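Side-chain contacts in AlkZ (Streptomyces sahachiroi, PDB 5UUJ), which belongs to the AlkZ-like family of DNA glycosylases, within the helix-turn-helix clan, and folds as a single helix-rich chain with small beta sheets: residues C38-Q41 against V47-L50; I281-G286 against A359-A364; Q289-P294 against G315-V320; S308-A313 against V328-I333. All blocks are in the same frame, centred on the assembly; numbering follows the deposited sequence.

Contact 1 closes first along the chain, joining strand 40-41 to helix 45-53. Much later, contact 2 brings strand 281-284 together with helix 351-365, and contacts 3 and 4, whose segments alternate in sequence, both lie in the part of the chain between these two elements. Contacts 2, 3 and 4 all reach the mixed sheet that holds strands 281-284, 320-323 and 326-334; the centres of 3 and 4 are about 9 Å apart, and those of 2 and 4 about 15 Å. Contact 1 belongs to a separate antiparallel sheet, yet L50 touches G285 and A364 of contact 2, so early and late parts of the chain form one continuous packed body.

Contact 1: C38-Q41 against V47-L50; sequences CGVQ and VAEL
V40 and A48 meet methyl to methyl where a short strand lies beside the helix that follows it. V40 directs its CB at the helix, and with CG1 anti to the backbone N (chi1 174°) this branch is the one that reaches across, standing 4.2 Å from CB of A48. CG1 is equally close to the A48 CA, so it approaches the small side chain and the helix backbone together. The other branch, CG2, is anti to the carbonyl carbon and lies beside the backbone N. Alanine suits the helix side because a single methyl lets the strand come near: the CA atoms of Q41 and A48 are 6.3 Å apart. The same A48 CB also rests 3.6 Å from the carbonyl O of Q41, a van der Waals contact with a backbone polar atom.

The CB of Q41 does not point at the helix. Its OE1 is hydrogen-bonded to R80, and the side chain packs on T82 and F287. On the helix, the CB of E49 points away from the strand, and its OE2 forms a salt bridge with R61. The approach to the strand is made by C38, in a Schellman motif, and G39, whose phi of 96° and psi of 161° would press a side chain against the preceding carbonyl. V40 then pairs through its backbone with L85. The Schellman motif thus closes the helix before, and edge strand 40-41 of a three-stranded antiparallel sheet packs on the next helix, 45-53.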
loop_
_atom_site.group_PDB
_atom_site.type_symbol
_atom_site.label_atom_id
_atom_site.label_comp_id
_atom_site.label_asym_id
_atom_site.label_seq_id
_atom_site.Cartn_x
_atom_site.Cartn_y
_atom_site.Cartn_z
ATOM N N CYS A 38 -1.164 1.921 -6.408
ATOM C CA CYS A 38 0.010 2.580 -5.832
ATOM C C CYS A 38 0.636 1.712 -4.748
ATOM O O CYS A 38 0.992 2.194 -3.671
ATOM C CB CYS A 38 -0.359 3.948 -5.251
ATOM S SG CYS A 38 -1.275 5.012 -6.384
ATOM N N GLY A 39 0.762 0.425 -5.048
ATOM C CA GLY A 39 1.305 -0.538 -4.114
ATOM C C GLY A 39 0.223 -1.272 -3.347
ATOM O O GLY A 39 -0.923 -0.833 -3.283
ATOM N N VAL A 40 0.603 -2.413 -2.785
ATOM C CA VAL A 40 -0.267 -3.201 -1.921
ATOM C C VAL A 40 0.533 -3.600 -0.690
ATOM O O VAL A 40 1.641 -4.123 -0.817
ATOM C CB VAL A 40 -0.801 -4.466 -2.637
ATOM C CG1 VAL A 40 -1.597 -5.350 -1.670
ATOM C CG2 VAL A 40 -1.645 -4.084 -3.838
ATOM N N GLN A 41 -0.017 -3.339 0.493
ATOM C CA GLN A 41 0.650 -3.723 1.732
ATOM C C GLN A 41 0.799 -5.234 1.769
ATOM O O GLN A 41 -0.167 -5.962 1.545
ATOM C CB GLN A 41 -0.118 -3.228 2.962
ATOM C CG GLN A 41 0.570 -2.058 3.673
ATOM C CD GLN A 41 0.249 -1.937 5.162
ATOM O OE1 GLN A 41 0.181 -0.828 5.694
ATOM N NE2 GLN A 41 0.083 -3.070 5.844
ATOM N N VAL A 47 -2.665 -11.957 2.905
ATOM C CA VAL A 47 -3.592 -10.844 2.757
ATOM C C VAL A 47 -3.343 -10.086 1.445
ATOM O O VAL A 47 -4.286 -9.641 0.792
ATOM C CB VAL A 47 -3.481 -9.889 3.959
ATOM C CG1 VAL A 47 -4.231 -8.592 3.705
ATOM C CG2 VAL A 47 -4.017 -10.570 5.210
ATOM N N ALA A 48 -2.077 -9.948 1.062
ATOM C CA ALA A 48 -1.733 -9.274 -0.186
ATOM C C ALA A 48 -2.237 -10.071 -1.386
ATOM O O ALA A 48 -2.734 -9.499 -2.359
ATOM C CB ALA A 48 -0.233 -9.066 -0.282
ATOM N N GLU A 49 -2.100 -11.392 -1.311
ATOM C CA GLU A 49 -2.596 -12.281 -2.355
ATOM C C GLU A 49 -4.100 -12.126 -2.535
ATOM O O GLU A 49 -4.598 -12.045 -3.658
ATOM C CB GLU A 49 -2.272 -13.737 -2.020
ATOM C CG GLU A 49 -0.795 -14.069 -1.992
ATOM C CD GLU A 49 -0.543 -15.493 -1.545
ATOM O OE1 GLU A 49 0.185 -16.222 -2.249
ATOM O OE2 GLU A 49 -1.081 -15.887 -0.488
ATOM N N LEU A 50 -4.816 -12.088 -1.415
ATOM C CA LEU A 50 -6.271 -12.022 -1.428
ATOM C C LEU A 50 -6.768 -10.731 -2.066
ATOM O O LEU A 50 -7.700 -10.747 -2.866
ATOM C CB LEU A 50 -6.819 -12.147 -0.003
ATOM C CG LEU A 50 -8.340 -12.122 0.151
ATOM C CD1 LEU A 50 -8.972 -13.340 -0.511
ATOM C CD2 LEU A 50 -8.726 -12.044 1.619
#

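Contact 2: I281-G286 against A359-A364; sequences IRLLGG and AHVARA
R282 reaches from strand 281-284 to H360 on helix 351-365 by a bent route. From CB, the CG lies anti to the backbone N (chi1 -166°), and the chain then folds at chi2 (72°), which swings the guanidinium round toward the helix. NE makes a long, weak ion pair with E357. NH1 makes a salt bridge to E23, although R25 is close by with like charge. NH2 is the atom that touches the helix: it stands 3.4 Å from NE2 of H360 and 3.6 Å from CD2 of the same ring. The two flat groups are nearly perpendicular, their planes 85° apart, and the hydrogen-bond geometry at NH2 and NE2 is poor, so the pair is a close contact and not a hydrogen bond.

Beside this polar pair L283 points its CB at the helix and meets the CG2 of V361 at 4.1 Å. The compact branched valine fits between the helix and the strand, and both residues also touch W331 of the same sheet. E357, one turn back on the helix, accepts a hydrogen bond from the backbone N of L283.

H360 NE2 is hydrogen-bonded to the carbonyl O of L54, to which R282 NH2 adds a weak bond. Two N-H donors therefore converge on one acceptor, which probably accounts for arginine and histidine sitting so close without bonding to each other; the acidic E23 and E357 probably offset the arginine's buried charge.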
loop_
_atom_site.group_PDB
_atom_site.type_symbol
_atom_site.label_atom_id
_atom_site.label_comp_id
_atom_site.label_asym_id
_atom_site.label_seq_id
_atom_site.Cartn_x
_atom_site.Cartn_y
_atom_site.Cartn_z
ATOM N N ILE A 281 -22.833 -4.423 -2.330
ATOM C CA ILE A 281 -21.986 -4.963 -1.273
ATOM C C ILE A 281 -20.651 -5.429 -1.837
ATOM O O ILE A 281 -20.582 -5.975 -2.939
ATOM C CB ILE A 281 -22.665 -6.149 -0.553
ATOM C CG1 ILE A 281 -24.049 -5.750 -0.037
ATOM C CG2 ILE A 281 -21.795 -6.664 0.592
ATOM C CD1 ILE A 281 -24.040 -4.613 0.957
ATOM N N ARG A 282 -19.593 -5.214 -1.065
ATOM C CA ARG A 282 -18.270 -5.701 -1.417
ATOM C C ARG A 282 -17.575 -6.211 -0.154
ATOM O O ARG A 282 -17.600 -5.551 0.885
ATOM C CB ARG A 282 -17.457 -4.594 -2.092
ATOM C CG ARG A 282 -16.204 -5.067 -2.802
ATOM C CD ARG A 282 -16.504 -5.824 -4.089
ATOM N NE ARG A 282 -15.459 -6.814 -4.350
ATOM C CZ ARG A 282 -14.918 -7.072 -5.539
ATOM N NH1 ARG A 282 -15.306 -6.426 -6.631
ATOM N NH2 ARG A 282 -13.972 -7.994 -5.632
ATOM N N LEU A 283 -16.988 -7.401 -0.242
ATOM C CA LEU A 283 -16.219 -7.970 0.860
ATOM C C LEU A 283 -14.734 -7.883 0.546
ATOM O O LEU A 283 -14.235 -8.575 -0.341
ATOM C CB LEU A 283 -16.614 -9.427 1.122
ATOM C CG LEU A 283 -18.025 -9.691 1.655
ATOM C CD1 LEU A 283 -18.213 -11.175 1.926
ATOM C CD2 LEU A 283 -18.305 -8.887 2.908
ATOM N N LEU A 284 -14.037 -7.027 1.284
ATOM C CA LEU A 284 -12.614 -6.806 1.075
ATOM C C LEU A 284 -11.801 -7.490 2.166
ATOM O O LEU A 284 -12.222 -7.545 3.321
ATOM C CB LEU A 284 -12.309 -5.307 1.051
ATOM C CG LEU A 284 -13.156 -4.473 0.086
ATOM C CD1 LEU A 284 -12.821 -2.996 0.224
ATOM C CD2 LEU A 284 -12.965 -4.932 -1.349
ATOM N N GLY A 285 -10.637 -8.011 1.793
ATOM C CA GLY A 285 -9.740 -8.632 2.750
ATOM C C GLY A 285 -9.154 -7.610 3.705
ATOM O O GLY A 285 -9.442 -6.418 3.604
ATOM N N GLY A 286 -8.332 -8.074 4.639
ATOM C CA GLY A 286 -7.695 -7.184 5.587
ATOM C C GLY A 286 -6.703 -6.261 4.908
ATOM O O GLY A 286 -6.251 -6.543 3.803
ATOM N N ALA A 359 -18.917 -16.378 -2.267
ATOM C CA ALA A 359 -18.487 -17.290 -3.323
ATOM C C ALA A 359 -17.272 -16.736 -4.056
ATOM O O ALA A 359 -16.395 -17.487 -4.486
ATOM C CB ALA A 359 -19.619 -17.539 -4.295
ATOM N N HIS A 360 -17.234 -15.415 -4.200
ATOM C CA HIS A 360 -16.103 -14.734 -4.816
ATOM C C HIS A 360 -14.876 -14.837 -3.907
ATOM O O HIS A 360 -13.766 -15.098 -4.372
ATOM C CB HIS A 360 -16.456 -13.272 -5.092
ATOM C CG HIS A 360 -15.438 -12.542 -5.913
ATOM N ND1 HIS A 360 -15.200 -12.836 -7.235
ATOM C CD2 HIS A 360 -14.612 -11.515 -5.595
ATOM C CE1 HIS A 360 -14.262 -12.026 -7.702
ATOM N NE2 HIS A 360 -13.892 -11.218 -6.727
ATOM N N VAL A 361 -15.089 -14.644 -2.609
ATOM C CA VAL A 361 -14.023 -14.765 -1.622
ATOM C C VAL A 361 -13.534 -16.209 -1.537
ATOM O O VAL A 361 -12.343 -16.458 -1.360
ATOM C CB VAL A 361 -14.490 -14.288 -0.227
ATOM C CG1 VAL A 361 -13.456 -14.615 0.850
ATOM C CG2 VAL A 361 -14.766 -12.792 -0.247
ATOM N N ALA A 362 -14.460 -17.155 -1.661
ATOM C CA ALA A 362 -14.114 -18.570 -1.611
ATOM C C ALA A 362 -13.140 -18.920 -2.730
ATOM O O ALA A 362 -12.130 -19.587 -2.503
ATOM C CB ALA A 362 -15.365 -19.431 -1.708
ATOM N N ARG A 363 -13.447 -18.459 -3.938
ATOM C CA ARG A 363 -12.599 -18.714 -5.096
ATOM C C ARG A 363 -11.238 -18.043 -4.919
ATOM O O ARG A 363 -10.204 -18.607 -5.278
ATOM C CB ARG A 363 -13.281 -18.218 -6.372
ATOM C CG ARG A 363 -12.574 -18.593 -7.670
ATOM C CD ARG A 363 -12.671 -20.086 -7.984
ATOM N NE ARG A 363 -11.682 -20.878 -7.254
ATOM C CZ ARG A 363 -10.413 -21.035 -7.628
ATOM N NH1 ARG A 363 -9.957 -20.448 -8.728
ATOM N NH2 ARG A 363 -9.593 -21.777 -6.895
ATOM N N ALA A 364 -11.249 -16.841 -4.349
ATOM C CA ALA A 364 -10.016 -16.101 -4.095
ATOM C C ALA A 364 -9.191 -16.743 -2.981
ATOM O O ALA A 364 -8.005 -16.451 -2.844
ATOM C CB ALA A 364 -10.330 -14.656 -3.743
#

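Contact 3: Q289-P294 against G315-V320; sequences QYLLGP and GWISPV
The short helix 289-292 packs on the loop that leads into strand 320-323 and on V320, the first residue of that strand, using L291 and L292. L291 does most of the work. Its CD1 meets CG1 of V320 tip to tip at 3.9 Å and lies 4.1 Å from CG2 of I317, so one methyl fills the angle between two beta-branched residues. Both of these direct their CB at the helix, and they are set apart by S318 and P319, which face away.

I317 divides its branches between the two leucines. With chi1 at -51° its CG2 is anti to the backbone N and goes to L291, while CG1, on the N side, comes within 4.3 Å of CD2 of L292. The CB of L292 does not point straight at the segment, but the leucine is extended at chi2 (-173°), and this length carries CD2 across to I317. The contact is wholly apolar, as befits its largely buried place.

Around it, I317 is paired through its backbone with F287 and V320 with L284 of the neighbouring strand. Y290 of the helix packs on F13 and M17 of helix 9-19, and P294, just beyond the helix, touches Y219 of helix 204-219.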
loop_
_atom_site.group_PDB
_atom_site.type_symbol
_atom_site.label_atom_id
_atom_site.label_comp_id
_atom_site.label_asym_id
_atom_site.label_seq_id
_atom_site.Cartn_x
_atom_site.Cartn_y
_atom_site.Cartn_z
ATOM N N GLN A 289 -6.355 -1.729 0.271
ATOM C CA GLN A 289 -6.025 -0.404 -0.232
ATOM C C GLN A 289 -7.239 0.515 -0.356
ATOM O O GLN A 289 -7.092 1.735 -0.293
ATOM C CB GLN A 289 -5.331 -0.523 -1.589
ATOM C CG GLN A 289 -3.904 -1.048 -1.514
ATOM C CD GLN A 289 -2.976 -0.122 -0.742
ATOM O OE1 GLN A 289 -2.592 0.941 -1.230
ATOM N NE2 GLN A 289 -2.614 -0.524 0.470
ATOM N N TYR A 290 -8.430 -0.052 -0.537
ATOM C CA TYR A 290 -9.636 0.771 -0.600
ATOM C C TYR A 290 -9.762 1.591 0.681
ATOM O O TYR A 290 -10.228 2.732 0.664
ATOM C CB TYR A 290 -10.895 -0.078 -0.806
ATOM C CG TYR A 290 -12.147 0.764 -0.865
ATOM C CD1 TYR A 290 -12.504 1.430 -2.031
ATOM C CD2 TYR A 290 -12.956 0.923 0.253
ATOM C CE1 TYR A 290 -13.640 2.221 -2.084
ATOM C CE2 TYR A 290 -14.090 1.707 0.208
ATOM C CZ TYR A 290 -14.428 2.354 -0.963
ATOM O OH TYR A 290 -15.559 3.137 -1.014
ATOM N N LEU A 291 -9.326 0.994 1.785
ATOM C CA LEU A 291 -9.331 1.646 3.088
ATOM C C LEU A 291 -8.087 2.493 3.310
ATOM O O LEU A 291 -8.175 3.640 3.753
ATOM C CB LEU A 291 -9.425 0.599 4.199
ATOM C CG LEU A 291 -10.687 0.552 5.056
ATOM C CD1 LEU A 291 -10.527 -0.525 6.112
ATOM C CD2 LEU A 291 -10.976 1.895 5.711
ATOM N N LEU A 292 -6.926 1.918 3.015
ATOM C CA LEU A 292 -5.654 2.535 3.376
ATOM C C LEU A 292 -5.310 3.732 2.499
ATOM O O LEU A 292 -4.525 4.592 2.901
ATOM C CB LEU A 292 -4.523 1.507 3.307
ATOM C CG LEU A 292 -4.614 0.315 4.265
ATOM C CD1 LEU A 292 -3.338 -0.509 4.179
ATOM C CD2 LEU A 292 -4.873 0.754 5.701
ATOM N N GLY A 293 -5.894 3.792 1.308
ATOM C CA GLY A 293 -5.684 4.926 0.428
ATOM C C GLY A 293 -6.133 6.213 1.102
ATOM O O GLY A 293 -5.308 7.059 1.437
ATOM N N PRO A 294 -7.450 6.362 1.309
ATOM C CA PRO A 294 -7.973 7.537 2.017
ATOM C C PRO A 294 -7.620 7.534 3.501
ATOM O O PRO A 294 -7.638 8.588 4.136
ATOM C CB PRO A 294 -9.493 7.424 1.824
ATOM C CG PRO A 294 -9.685 6.458 0.707
ATOM C CD PRO A 294 -8.532 5.510 0.790
ATOM N N GLY A 315 -1.615 -2.536 14.891
ATOM C CA GLY A 315 -1.846 -2.147 13.509
ATOM C C GLY A 315 -2.671 -3.129 12.697
ATOM O O GLY A 315 -2.595 -3.130 11.469
ATOM N N TRP A 316 -3.467 -3.957 13.370
ATOM C CA TRP A 316 -4.362 -4.881 12.671
ATOM C C TRP A 316 -5.473 -4.109 11.962
ATOM O O TRP A 316 -6.191 -3.329 12.585
ATOM C CB TRP A 316 -4.974 -5.906 13.634
ATOM C CG TRP A 316 -5.955 -6.864 12.967
ATOM C CD1 TRP A 316 -7.317 -6.745 12.914
ATOM C CD2 TRP A 316 -5.637 -8.073 12.261
ATOM N NE1 TRP A 316 -7.862 -7.804 12.228
ATOM C CE2 TRP A 316 -6.852 -8.631 11.814
ATOM C CE3 TRP A 316 -4.442 -8.738 11.966
ATOM C CZ2 TRP A 316 -6.908 -9.824 11.090
ATOM C CZ3 TRP A 316 -4.501 -9.925 11.246
ATOM C CH2 TRP A 316 -5.726 -10.453 10.817
ATOM N N ILE A 317 -5.595 -4.321 10.654
ATOM C CA ILE A 317 -6.684 -3.746 9.869
ATOM C C ILE A 317 -7.574 -4.890 9.401
ATOM O O ILE A 317 -7.163 -5.702 8.575
ATOM C CB ILE A 317 -6.170 -2.945 8.650
ATOM C CG1 ILE A 317 -5.101 -1.931 9.075
ATOM C CG2 ILE A 317 -7.324 -2.249 7.939
ATOM C CD1 ILE A 317 -5.599 -0.837 9.990
ATOM N N SER A 318 -8.790 -4.952 9.935
ATOM C CA SER A 318 -9.676 -6.087 9.695
ATOM C C SER A 318 -10.206 -6.126 8.267
ATOM O O SER A 318 -10.253 -5.100 7.589
ATOM C CB SER A 318 -10.864 -6.054 10.659
ATOM O OG SER A 318 -10.436 -5.996 12.008
ATOM N N PRO A 319 -10.611 -7.321 7.804
ATOM C CA PRO A 319 -11.420 -7.374 6.584
ATOM C C PRO A 319 -12.719 -6.615 6.811
ATOM O O PRO A 319 -13.220 -6.633 7.936
ATOM C CB PRO A 319 -11.666 -8.874 6.377
ATOM C CG PRO A 319 -10.591 -9.560 7.167
ATOM C CD PRO A 319 -10.314 -8.664 8.334
ATOM N N VAL A 320 -13.250 -5.960 5.783
ATOM C CA VAL A 320 -14.413 -5.101 5.963
ATOM C C VAL A 320 -15.536 -5.412 4.990
ATOM O O VAL A 320 -15.312 -5.881 3.870
ATOM C CB VAL A 320 -14.039 -3.608 5.817
ATOM C CG1 VAL A 320 -13.207 -3.152 7.006
ATOM C CG2 VAL A 320 -13.302 -3.355 4.505
#

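Contact 4: S308-A313 against V328-I333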
loop_
_atom_site.group_PDB
_atom_site.type_symbol
_atom_site.label_atom_id
_atom_site.label_comp_id
_atom_site.label_asym_id
_atom_site.label_seq_id
_atom_site.Cartn_x
_atom_site.Cartn_y
_atom_site.Cartn_z
ATOM N N SER A 308 -12.552 1.394 16.042
ATOM C CA SER A 308 -11.790 0.443 16.846
ATOM C C SER A 308 -12.110 -1.004 16.477
ATOM O O SER A 308 -11.331 -1.908 16.772
ATOM C CB SER A 308 -12.059 0.669 18.334
ATOM O OG SER A 308 -13.418 0.424 18.647
ATOM N N ALA A 309 -13.252 -1.224 15.833
ATOM C CA ALA A 309 -13.625 -2.562 15.382
ATOM C C ALA A 309 -12.847 -2.959 14.125
ATOM O O ALA A 309 -12.675 -4.144 13.841
ATOM C CB ALA A 309 -15.115 -2.634 15.120
ATOM N N VAL A 310 -12.378 -1.959 13.383
ATOM C CA VAL A 310 -11.633 -2.193 12.149
ATOM C C VAL A 310 -10.128 -2.097 12.388
ATOM O O VAL A 310 -9.385 -3.035 12.099
ATOM C CB VAL A 310 -12.036 -1.185 11.053
ATOM C CG1 VAL A 310 -11.268 -1.453 9.762
ATOM C CG2 VAL A 310 -13.534 -1.251 10.793
ATOM N N SER A 311 -9.693 -0.954 12.910
ATOM C CA SER A 311 -8.280 -0.702 13.178
ATOM C C SER A 311 -7.974 -0.977 14.647
ATOM O O SER A 311 -8.314 -0.176 15.517
ATOM C CB SER A 311 -7.916 0.741 12.808
ATOM O OG SER A 311 -6.547 1.010 13.059
ATOM N N ARG A 312 -7.339 -2.117 14.915
ATOM C CA ARG A 312 -7.087 -2.567 16.283
ATOM C C ARG A 312 -5.597 -2.491 16.645
ATOM O O ARG A 312 -4.809 -1.880 15.926
ATOM C CB ARG A 312 -7.627 -3.995 16.464
ATOM C CG ARG A 312 -9.147 -4.052 16.589
ATOM C CD ARG A 312 -9.644 -5.455 16.898
ATOM N NE ARG A 312 -10.809 -5.430 17.787
ATOM C CZ ARG A 312 -12.072 -5.623 17.409
ATOM N NH1 ARG A 312 -12.379 -5.875 16.140
ATOM N NH2 ARG A 312 -13.040 -5.570 18.315
ATOM N N ALA A 313 -5.225 -3.099 17.770
ATOM C CA ALA A 313 -3.865 -2.995 18.302
ATOM C C ALA A 313 -2.827 -3.650 17.393
ATOM O O ALA A 313 -3.145 -4.541 16.600
ATOM C CB ALA A 313 -3.802 -3.613 19.690
ATOM N N VAL A 328 -19.379 -0.905 6.785
ATOM C CA VAL A 328 -20.549 -1.118 7.636
ATOM C C VAL A 328 -20.407 -2.354 8.522
ATOM O O VAL A 328 -21.363 -2.765 9.187
ATOM C CB VAL A 328 -21.835 -1.263 6.793
ATOM C CG1 VAL A 328 -22.177 0.050 6.109
ATOM C CG2 VAL A 328 -21.687 -2.380 5.771
ATOM N N GLY A 329 -19.215 -2.942 8.530
ATOM C CA GLY A 329 -18.950 -4.107 9.352
ATOM C C GLY A 329 -17.616 -4.756 9.030
ATOM O O GLY A 329 -16.871 -4.275 8.176
ATOM N N VAL A 330 -17.318 -5.848 9.729
ATOM C CA VAL A 330 -16.115 -6.636 9.482
ATOM C C VAL A 330 -16.488 -8.095 9.254
ATOM O O VAL A 330 -17.625 -8.500 9.505
ATOM C CB VAL A 330 -15.119 -6.555 10.656
ATOM C CG1 VAL A 330 -14.641 -5.121 10.862
ATOM C CG2 VAL A 330 -15.748 -7.111 11.936
ATOM N N TRP A 331 -15.526 -8.882 8.787
ATOM C CA TRP A 331 -15.743 -10.307 8.607
ATOM C C TRP A 331 -14.460 -11.091 8.815
ATOM O O TRP A 331 -13.364 -10.529 8.856
ATOM C CB TRP A 331 -16.328 -10.602 7.220
ATOM C CG TRP A 331 -15.475 -10.187 6.047
ATOM C CD1 TRP A 331 -15.413 -8.945 5.474
ATOM C CD2 TRP A 331 -14.592 -11.022 5.284
ATOM N NE1 TRP A 331 -14.539 -8.956 4.412
ATOM C CE2 TRP A 331 -14.023 -10.218 4.272
ATOM C CE3 TRP A 331 -14.223 -12.370 5.360
ATOM C CZ2 TRP A 331 -13.107 -10.715 3.347
ATOM C CZ3 TRP A 331 -13.312 -12.862 4.440
ATOM C CH2 TRP A 331 -12.764 -12.035 3.448
ATOM N N GLU A 332 -14.619 -12.401 8.947
ATOM C CA GLU A 332 -13.529 -13.287 9.310
ATOM C C GLU A 332 -13.881 -14.699 8.870
ATOM O O GLU A 332 -15.038 -15.102 8.952
ATOM C CB GLU A 332 -13.289 -13.227 10.820
ATOM C CG GLU A 332 -12.179 -14.118 11.344
ATOM C CD GLU A 332 -12.091 -14.081 12.860
ATOM O OE1 GLU A 332 -12.795 -13.248 13.471
ATOM O OE2 GLU A 332 -11.330 -14.886 13.440
ATOM N N ILE A 333 -12.894 -15.444 8.386
ATOM C CA ILE A 333 -13.110 -16.844 8.053
ATOM C C ILE A 333 -12.864 -17.697 9.292
ATOM O O ILE A 333 -11.742 -17.775 9.793
ATOM C CB ILE A 333 -12.206 -17.302 6.892
ATOM C CG1 ILE A 333 -12.586 -16.528 5.625
ATOM C CG2 ILE A 333 -12.350 -18.802 6.665
ATOM C CD1 ILE A 333 -11.767 -16.872 4.396
#
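V310 and V330 bring their backbones to a CA–CA distance of 6.9 Å, where a weakly bonded helical turn at about 308-310 lies over strand 326-334. The strand side is carried by V330, whose CB is directed at the turn. Its CG1, anti to the carbonyl carbon (chi1 -62°), projects outward to touch two residues at once: the carbonyl O of A309 at 3.7 Å and CG2 of V310 at 4.0 Å.

V310 comes to it at a slant, its CB not aimed straight at the strand, and offers the methyl that stands beside its own backbone N. The small A309 also faces the strand and lets this turn settle close to V330. The A309 carbonyl is not left to methyl contact alone: S318 OG is hydrogen-bonded to the V310 carbonyl O, with the A309 carbonyl O as a weaker, secondary partner. V310 further packs on V320 of the adjacent strand.

W331, next to V330, turns to the other face of the sheet and touches V361 of helix 351-365. The result is a mostly antiparallel mixed sheet with helix 351-365 on one face and the short turn at about 308-310 on the other.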